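Local coordinates for putative glyoxalase superfamily protein (Ralstonia eutropha, PDB 3IUZ) that probably acts as an iron(II)-dependent 2-oxoadipate dioxygenase/decarboxylase, turning 2-oxoadipate into 2-hydroxyglutarate, at residues N115-L120 with T126-A131; R105-L110 with A140-S145; R284-A289 with V294-P299. All coordinates share one frame; numbering follows the deposited sequence.

How the interactions relate
From the N terminus, R105-L110 on helix 101-110 comes first, and interaction 2 closes a loop of 29 residues when this helix meets A140-S145. Nested inside that loop is interaction 1, the hairpin of strands 112-120 and 125-132. The two touch: strand 125-132 is the sheet neighbour of strand 141-147, with probable backbone bonds from Y130 N to F142 O and from V144 N to R128 O. Interaction 3 follows in series, a second hairpin formed by strands 281-287 and 293-306. Its nearest atoms are about 17 Å from interaction 1 and about 15 Å from interaction 2, yet all three reach the same mixed sheet.

Interaction 1: N115-L120 with T126-A131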
# COMPACT_ATOMS: atom_id res chain seq x y z
N ASN A 115 -8.44 10.52 -7.49
CA ASN A 115 -8.35 11.85 -6.91
C ASN A 115 -7.20 12.72 -7.45
O ASN A 115 -7.10 13.86 -7.08
CB ASN A 115 -8.25 11.72 -5.39
CG ASN A 115 -8.62 12.99 -4.66
OD1 ASN A 115 -9.65 13.57 -4.93
ND2 ASN A 115 -7.81 13.38 -3.67
N GLY A 116 -6.33 12.17 -8.29
CA GLY A 116 -5.18 12.93 -8.76
C GLY A 116 -4.34 12.10 -9.72
O GLY A 116 -4.26 10.87 -9.58
N ASN A 117 -3.76 12.79 -10.69
CA ASN A 117 -2.91 12.19 -11.69
C ASN A 117 -1.54 12.84 -11.59
O ASN A 117 -1.41 14.07 -11.67
CB ASN A 117 -3.48 12.41 -13.08
CG ASN A 117 -2.65 11.75 -14.16
OD1 ASN A 117 -2.55 10.52 -14.22
ND2 ASN A 117 -2.05 12.55 -15.02
N TYR A 118 -0.52 12.01 -11.36
CA TYR A 118 0.82 12.51 -11.12
C TYR A 118 1.86 11.81 -11.99
O TYR A 118 2.35 10.77 -11.61
CB TYR A 118 1.18 12.27 -9.66
CG TYR A 118 0.18 12.89 -8.75
CD1 TYR A 118 0.21 14.25 -8.50
CD2 TYR A 118 -0.85 12.13 -8.19
CE1 TYR A 118 -0.75 14.84 -7.69
CE2 TYR A 118 -1.80 12.70 -7.37
CZ TYR A 118 -1.74 14.06 -7.12
OH TYR A 118 -2.66 14.64 -6.30
N PRO A 119 2.21 12.39 -13.15
CA PRO A 119 3.27 11.80 -14.00
C PRO A 119 4.61 11.84 -13.26
O PRO A 119 4.86 12.78 -12.53
CB PRO A 119 3.29 12.70 -15.25
CG PRO A 119 2.14 13.64 -15.11
CD PRO A 119 1.71 13.67 -13.67
N LEU A 120 5.40 10.78 -13.40
CA LEU A 120 6.66 10.61 -12.69
C LEU A 120 7.68 10.22 -13.76
O LEU A 120 8.28 9.14 -13.74
CB LEU A 120 6.53 9.53 -11.60
CG LEU A 120 5.44 9.72 -10.55
CD1 LEU A 120 5.18 8.46 -9.76
CD2 LEU A 120 5.80 10.91 -9.61
N THR A 126 3.84 6.47 -13.90
CA THR A 126 2.68 7.33 -13.69
C THR A 126 2.05 6.99 -12.37
O THR A 126 1.67 5.80 -12.08
CB THR A 126 1.61 7.13 -14.80
OG1 THR A 126 2.23 7.30 -16.08
CG2 THR A 126 0.45 8.14 -14.62
N GLY A 127 1.86 8.00 -11.55
CA GLY A 127 1.19 7.80 -10.28
C GLY A 127 -0.20 8.39 -10.26
O GLY A 127 -0.44 9.42 -10.90
N ARG A 128 -1.10 7.72 -9.56
CA ARG A 128 -2.50 8.19 -9.41
C ARG A 128 -2.94 7.98 -7.98
O ARG A 128 -2.64 6.95 -7.36
CB ARG A 128 -3.42 7.42 -10.34
CG ARG A 128 -3.12 7.65 -11.80
CD ARG A 128 -4.11 6.98 -12.76
NE ARG A 128 -3.77 7.16 -14.19
CZ ARG A 128 -2.91 6.41 -14.89
NH1 ARG A 128 -2.22 5.44 -14.31
NH2 ARG A 128 -2.74 6.64 -16.18
N SER A 129 -3.67 8.93 -7.43
CA SER A 129 -4.21 8.76 -6.09
C SER A 129 -5.70 8.45 -6.14
O SER A 129 -6.42 8.91 -7.05
CB SER A 129 -3.95 10.01 -5.26
OG SER A 129 -4.68 11.10 -5.82
N TYR A 130 -6.12 7.64 -5.17
CA TYR A 130 -7.51 7.17 -4.98
C TYR A 130 -7.97 7.53 -3.57
O TYR A 130 -7.36 7.13 -2.57
CB TYR A 130 -7.59 5.63 -5.21
CG TYR A 130 -7.42 5.37 -6.66
CD1 TYR A 130 -8.49 5.53 -7.53
CD2 TYR A 130 -6.13 5.20 -7.21
CE1 TYR A 130 -8.33 5.37 -8.92
CE2 TYR A 130 -5.94 5.06 -8.57
CZ TYR A 130 -7.05 5.14 -9.43
OH TYR A 130 -6.85 5.05 -10.77
N ALA A 131 -9.08 8.27 -3.49
CA ALA A 131 -9.66 8.66 -2.21
C ALA A 131 -11.03 8.07 -2.08
O ALA A 131 -11.78 7.97 -3.06
CB ALA A 131 -9.77 10.21 -2.07
O HOH W 1 -4.96 12.99 -4.12
O HOH W 2 -5.29 9.46 -15.05
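N115 and G116 both face S129 across this antiparallel hairpin, a classic beta bulge. N115 N gives S129 O a nearly straight hydrogen bond of 2.6 Å (174° at the hydrogen), whereas G116 N reaches the same oxygen only weakly; S129 N returns a bond to G116 O. Beyond the bulge, Y118 and G127 pair through both backbone N-H groups, Y118 N to G127 O at 2.6 Å.

Y118 CB lies 3.5 Å from G127 O, and CG and CD2 still border that oxygen, at 3.9 Å for Y118 CD2. With CG opposite the carbonyl carbon (chi1 -56°), the ring lies back along the hairpin toward S129: Y118 CE2 comes 3.6 Å from S129 OG, which sits at the ring edge, in its plane. Y118 OH is hydrogen-bonded to F325 N, beyond the hairpin. S129 OG and N115 ND2 both donate to one water, joining the strands on the face that carries Y118.

On the other face N117, in one of its two conformers, runs beside R128, amide and guanidinium planes 42° apart. In that copy a water at the guanidinium edge may bridge N117 OD1 and R128 NE. T126 CG2 lies over one guanidinium face, while R128 NH1 makes a salt bridge with E146.

Strand 125-132 is thus an inner strand, bonded to 112-120 along one edge and to 141-147 along the other, where S129 also touches Q141 and F143.

Interaction 2: R105-L110 with A140-S145; sequences RILRPL and AQFFVS
This is a buried apolar contact between helix and sheet: L107, on helix 101-110, rests its two methyl groups on F142 and V144 of strand 141-147, close to the centre of the chain. No hydrogen bond crosses it, and the backbones stay well apart, L107 CA being 8.5 Å from F142 CA. The side chains of L107 and F142 bridge that gap, both leaving their backbones toward each other.

The leucine fork divides the work. CD2 stands over one face of the F142 ring, 3.7 Å from its centroid and only 8° off the ring normal, a well-centred CH-pi contact in which the methyl carbon is almost equally far from all six ring carbons. CD1 reaches farther down toward the strand, lying 3.7 Å from F142 CB; the same L107 CD1 also meets V144 CG2 at 4.2 Å. In V144, CG2 is placed beside the backbone N by a chi1 of -178° that sends CG1 the other way round, beside the carbonyl carbon.

F142 and V144 are two apart on the strand and present their side chains to the same face of the mixed sheet, the one covered by helix 101-110; F143, between them, points away from the helix and meets the ring of F325. Strand 80-87, helix 101-110 and strands 112-120, 125-132 and 141-147 follow in βαβββ order, with 141-147 paired parallel to 80-87, consistent with the βαβββ module of the glyoxalase (VOC) superfamily.

The F142 side chain has further neighbours: its ring meets Y112 edge-to-face, and L85 of strand 80-87 and N50 of helix 42-60 also touch the side chain. Beyond L107, L110 packs on I45 and L49 of helix 42-60 and on L182 of helix 173-185.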
# COMPACT_ATOMS: atom_id res chain seq x y z
N ARG A 105 -9.91 -2.23 -10.25
CA ARG A 105 -10.97 -3.24 -10.22
C ARG A 105 -11.34 -3.70 -8.79
O ARG A 105 -12.40 -4.30 -8.61
CB ARG A 105 -10.59 -4.45 -11.05
CG ARG A 105 -9.54 -5.38 -10.38
CD ARG A 105 -8.95 -6.43 -11.29
NE ARG A 105 -7.83 -7.11 -10.64
CZ ARG A 105 -7.50 -8.40 -10.78
NH1 ARG A 105 -8.18 -9.23 -11.57
NH2 ARG A 105 -6.43 -8.86 -10.16
N ILE A 106 -10.47 -3.40 -7.81
CA ILE A 106 -10.70 -3.65 -6.40
C ILE A 106 -11.13 -2.35 -5.70
O ILE A 106 -12.14 -2.32 -4.98
CB ILE A 106 -9.43 -4.21 -5.69
CG1 ILE A 106 -8.97 -5.55 -6.27
CG2 ILE A 106 -9.66 -4.31 -4.17
CD1 ILE A 106 -7.51 -6.03 -5.77
N LEU A 107 -10.37 -1.27 -5.89
CA LEU A 107 -10.61 -0.07 -5.11
C LEU A 107 -11.93 0.60 -5.49
O LEU A 107 -12.57 1.23 -4.65
CB LEU A 107 -9.48 0.97 -5.33
CG LEU A 107 -8.09 0.46 -4.95
CD1 LEU A 107 -6.95 1.41 -5.19
CD2 LEU A 107 -8.08 0.03 -3.47
N ARG A 108 -12.31 0.52 -6.78
CA ARG A 108 -13.50 1.21 -7.28
C ARG A 108 -14.75 0.62 -6.61
O ARG A 108 -15.48 1.36 -6.00
CB ARG A 108 -13.56 1.17 -8.80
CG ARG A 108 -12.48 2.00 -9.45
CD ARG A 108 -12.69 3.50 -9.38
NE ARG A 108 -13.72 3.89 -10.31
CZ ARG A 108 -14.83 4.56 -10.04
NH1 ARG A 108 -15.12 4.97 -8.81
NH2 ARG A 108 -15.69 4.79 -11.03
N PRO A 109 -14.95 -0.70 -6.64
CA PRO A 109 -16.14 -1.21 -5.94
C PRO A 109 -16.08 -1.07 -4.40
O PRO A 109 -17.11 -1.05 -3.73
CB PRO A 109 -16.17 -2.68 -6.37
CG PRO A 109 -14.75 -2.98 -6.82
CD PRO A 109 -14.31 -1.75 -7.46
N LEU A 110 -14.89 -0.97 -3.81
CA LEU A 110 -14.77 -0.59 -2.39
C LEU A 110 -15.25 0.82 -2.06
O LEU A 110 -15.49 1.12 -0.90
CB LEU A 110 -13.35 -0.71 -1.90
CG LEU A 110 -12.84 -2.14 -1.65
CD1 LEU A 110 -11.30 -2.10 -1.31
CD2 LEU A 110 -13.65 -2.95 -0.60
N ALA A 140 -7.65 6.21 4.56
CA ALA A 140 -6.38 6.36 3.84
C ALA A 140 -6.60 6.34 2.36
O ALA A 140 -7.45 5.57 1.87
CB ALA A 140 -5.42 5.20 4.18
N GLN A 141 -5.81 7.12 1.64
CA GLN A 141 -5.81 7.08 0.20
C GLN A 141 -4.93 5.92 -0.26
O GLN A 141 -4.12 5.42 0.53
CB GLN A 141 -5.30 8.36 -0.41
CG GLN A 141 -6.21 9.53 -0.26
CD GLN A 141 -5.67 10.74 -0.99
OE1 GLN A 141 -5.89 10.91 -2.20
NE2 GLN A 141 -4.92 11.57 -0.28
N PHE A 142 -5.11 5.52 -1.51
CA PHE A 142 -4.20 4.61 -2.19
C PHE A 142 -3.47 5.41 -3.24
O PHE A 142 -4.10 6.16 -4.04
CB PHE A 142 -4.93 3.47 -2.86
CG PHE A 142 -5.30 2.36 -1.93
CD1 PHE A 142 -6.40 2.46 -1.10
CD2 PHE A 142 -4.50 1.23 -1.85
CE1 PHE A 142 -6.72 1.43 -0.22
CE2 PHE A 142 -4.81 0.20 -0.99
CZ PHE A 142 -5.90 0.27 -0.16
N PHE A 143 -2.15 5.24 -3.29
CA PHE A 143 -1.36 5.84 -4.36
C PHE A 143 -0.87 4.67 -5.19
O PHE A 143 -0.18 3.81 -4.68
CB PHE A 143 -0.22 6.70 -3.81
CG PHE A 143 0.40 7.58 -4.85
CD1 PHE A 143 1.36 7.08 -5.72
CD2 PHE A 143 0.02 8.90 -4.98
CE1 PHE A 143 1.94 7.89 -6.68
CE2 PHE A 143 0.60 9.70 -5.94
CZ PHE A 143 1.54 9.21 -6.80
N VAL A 144 -1.31 4.59 -6.44
CA VAL A 144 -0.97 3.45 -7.29
C VAL A 144 -0.17 3.95 -8.44
O VAL A 144 -0.64 4.81 -9.21
CB VAL A 144 -2.23 2.74 -7.82
CG1 VAL A 144 -1.79 1.50 -8.67
CG2 VAL A 144 -3.15 2.34 -6.62
N SER A 145 1.03 3.42 -8.55
CA SER A 145 1.92 3.75 -9.64
C SER A 145 2.03 2.63 -10.64
O SER A 145 1.90 1.44 -10.30
CB SER A 145 3.30 4.08 -9.07
OG SER A 145 3.24 5.34 -8.43

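Interaction 3: R284-A289 with V294-P299; sequences RQFIGA and VERDVP
F286 lies across strand 294-299 and touches three of its side chains in turn. F286 CB meets V294 CG2 at 3.9 Å. Farther out, F286 CE1 comes 3.6 Å from R296 CB. At the far end F286 CZ reaches V298 CG1 at 4.0 Å, with this methyl at the ring edge near its plane. With CG opposite its carbonyl carbon (chi1 -60°), the F286 ring runs back along the hairpin past R296 to V298. On the same face R284 crosses V298 at about a right angle, R284 CG lying 3.5 Å from V298 CG2; the arginine chain then turns off at its second torsion and R284 NE makes a salt bridge with E232.

The opposite face carries Q285 and E295, which lie side by side and point the same way. The amide and carboxylate planes are 61° apart; the contact is loose, Q285 CG lying 3.9 Å from E295 OE2, while E295 OE1 pairs with R283.

Between the two faces runs the antiparallel backbone of a beta hairpin. R284 and R296 exchange two backbone hydrogen bonds, and F286 and V294 exchange two more, V294 N reaching F286 O at 2.8 Å. R296 is bent at its second torsion as well, and its NH1 returns to E295 O, coming from above the carbonyl plane.

Helices 213-222 and 224-232 cover the phenylalanine face: L213, Y216 and T231 touch F286, the Y216 ring meeting it at about 55°, and Y216 and T231 also reach V298.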
# COMPACT_ATOMS: atom_id res chain seq x y z
N ARG A 284 15.65 -11.77 0.05
CA ARG A 284 14.83 -12.26 -1.03
C ARG A 284 15.55 -13.34 -1.80
O ARG A 284 16.80 -13.37 -1.88
CB ARG A 284 14.46 -11.12 -1.99
CG ARG A 284 13.58 -10.04 -1.39
CD ARG A 284 12.14 -10.54 -1.09
NE ARG A 284 11.32 -9.49 -0.48
CZ ARG A 284 10.90 -9.47 0.77
NH1 ARG A 284 11.19 -10.46 1.58
NH2 ARG A 284 10.19 -8.46 1.24
N GLN A 285 14.75 -14.21 -2.40
CA GLN A 285 15.27 -15.29 -3.22
C GLN A 285 15.30 -14.93 -4.70
O GLN A 285 14.48 -14.19 -5.21
CB GLN A 285 14.42 -16.54 -3.02
CG GLN A 285 14.52 -17.10 -1.62
CD GLN A 285 13.59 -18.26 -1.39
OE1 GLN A 285 12.44 -18.26 -1.83
NE2 GLN A 285 14.09 -19.24 -0.68
N PHE A 286 16.27 -15.49 -5.38
CA PHE A 286 16.46 -15.36 -6.80
C PHE A 286 16.92 -16.68 -7.41
O PHE A 286 17.47 -17.53 -6.73
CB PHE A 286 17.53 -14.34 -7.12
CG PHE A 286 17.24 -12.98 -6.61
CD1 PHE A 286 17.54 -12.64 -5.30
CD2 PHE A 286 16.68 -12.01 -7.45
CE1 PHE A 286 17.29 -11.35 -4.83
CE2 PHE A 286 16.43 -10.75 -6.98
CZ PHE A 286 16.75 -10.41 -5.66
N ILE A 287 16.74 -16.82 -8.71
CA ILE A 287 17.21 -18.01 -9.43
C ILE A 287 18.55 -17.70 -10.02
O ILE A 287 18.74 -16.74 -10.80
CB ILE A 287 16.24 -18.48 -10.51
CG1 ILE A 287 14.84 -18.69 -9.90
CG2 ILE A 287 16.79 -19.76 -11.23
CD1 ILE A 287 14.73 -19.75 -8.80
N GLY A 288 19.51 -18.54 -9.64
CA GLY A 288 20.88 -18.42 -10.09
C GLY A 288 21.16 -18.96 -11.49
O GLY A 288 20.28 -19.53 -12.11
N ALA A 289 22.38 -18.76 -11.95
CA ALA A 289 22.76 -19.11 -13.33
C ALA A 289 22.56 -20.60 -13.65
O ALA A 289 22.37 -20.95 -14.82
CB ALA A 289 24.21 -18.72 -13.60
N VAL A 294 19.27 -18.65 -4.88
CA VAL A 294 20.26 -17.86 -4.14
C VAL A 294 19.51 -16.72 -3.43
O VAL A 294 18.37 -16.45 -3.72
CB VAL A 294 21.35 -17.29 -5.06
CG1 VAL A 294 22.03 -18.43 -5.86
CG2 VAL A 294 20.77 -16.25 -5.96
N GLU A 295 20.15 -16.07 -2.49
CA GLU A 295 19.47 -15.03 -1.73
C GLU A 295 20.28 -13.76 -1.79
O GLU A 295 21.49 -13.81 -1.86
CB GLU A 295 19.30 -15.45 -0.27
CG GLU A 295 18.37 -16.66 -0.10
CD GLU A 295 17.90 -16.83 1.32
OE1 GLU A 295 18.58 -16.34 2.25
OE2 GLU A 295 16.83 -17.44 1.52
N ARG A 296 19.61 -12.63 -1.74
CA ARG A 296 20.28 -11.36 -1.63
C ARG A 296 19.46 -10.46 -0.72
O ARG A 296 18.25 -10.64 -0.55
CB ARG A 296 20.38 -10.70 -3.01
CG ARG A 296 21.33 -11.35 -3.95
CD ARG A 296 22.77 -10.99 -3.57
NE ARG A 296 23.68 -11.35 -4.63
CZ ARG A 296 24.06 -12.58 -4.93
NH1 ARG A 296 23.59 -13.64 -4.25
NH2 ARG A 296 24.92 -12.77 -5.92
N ASP A 297 20.15 -9.47 -0.16
CA ASP A 297 19.53 -8.45 0.68
C ASP A 297 19.23 -7.25 -0.21
O ASP A 297 20.12 -6.73 -0.89
CB ASP A 297 20.48 -8.04 1.80
CG ASP A 297 20.89 -9.24 2.66
OD1 ASP A 297 20.07 -9.71 3.47
OD2 ASP A 297 22.03 -9.69 2.50
N VAL A 298 17.96 -6.84 -0.25
CA VAL A 298 17.58 -5.81 -1.21
C VAL A 298 16.70 -4.81 -0.45
O VAL A 298 16.23 -5.13 0.62
CB VAL A 298 16.81 -6.43 -2.42
CG1 VAL A 298 17.68 -7.35 -3.23
CG2 VAL A 298 15.48 -7.14 -1.96
N PRO A 299 16.47 -3.61 -1.01
CA PRO A 299 15.61 -2.65 -0.32
C PRO A 299 14.18 -3.14 -0.25
O PRO A 299 13.66 -3.62 -1.25
CB PRO A 299 15.70 -1.41 -1.19
CG PRO A 299 16.93 -1.53 -1.91
CD PRO A 299 17.12 -3.00 -2.18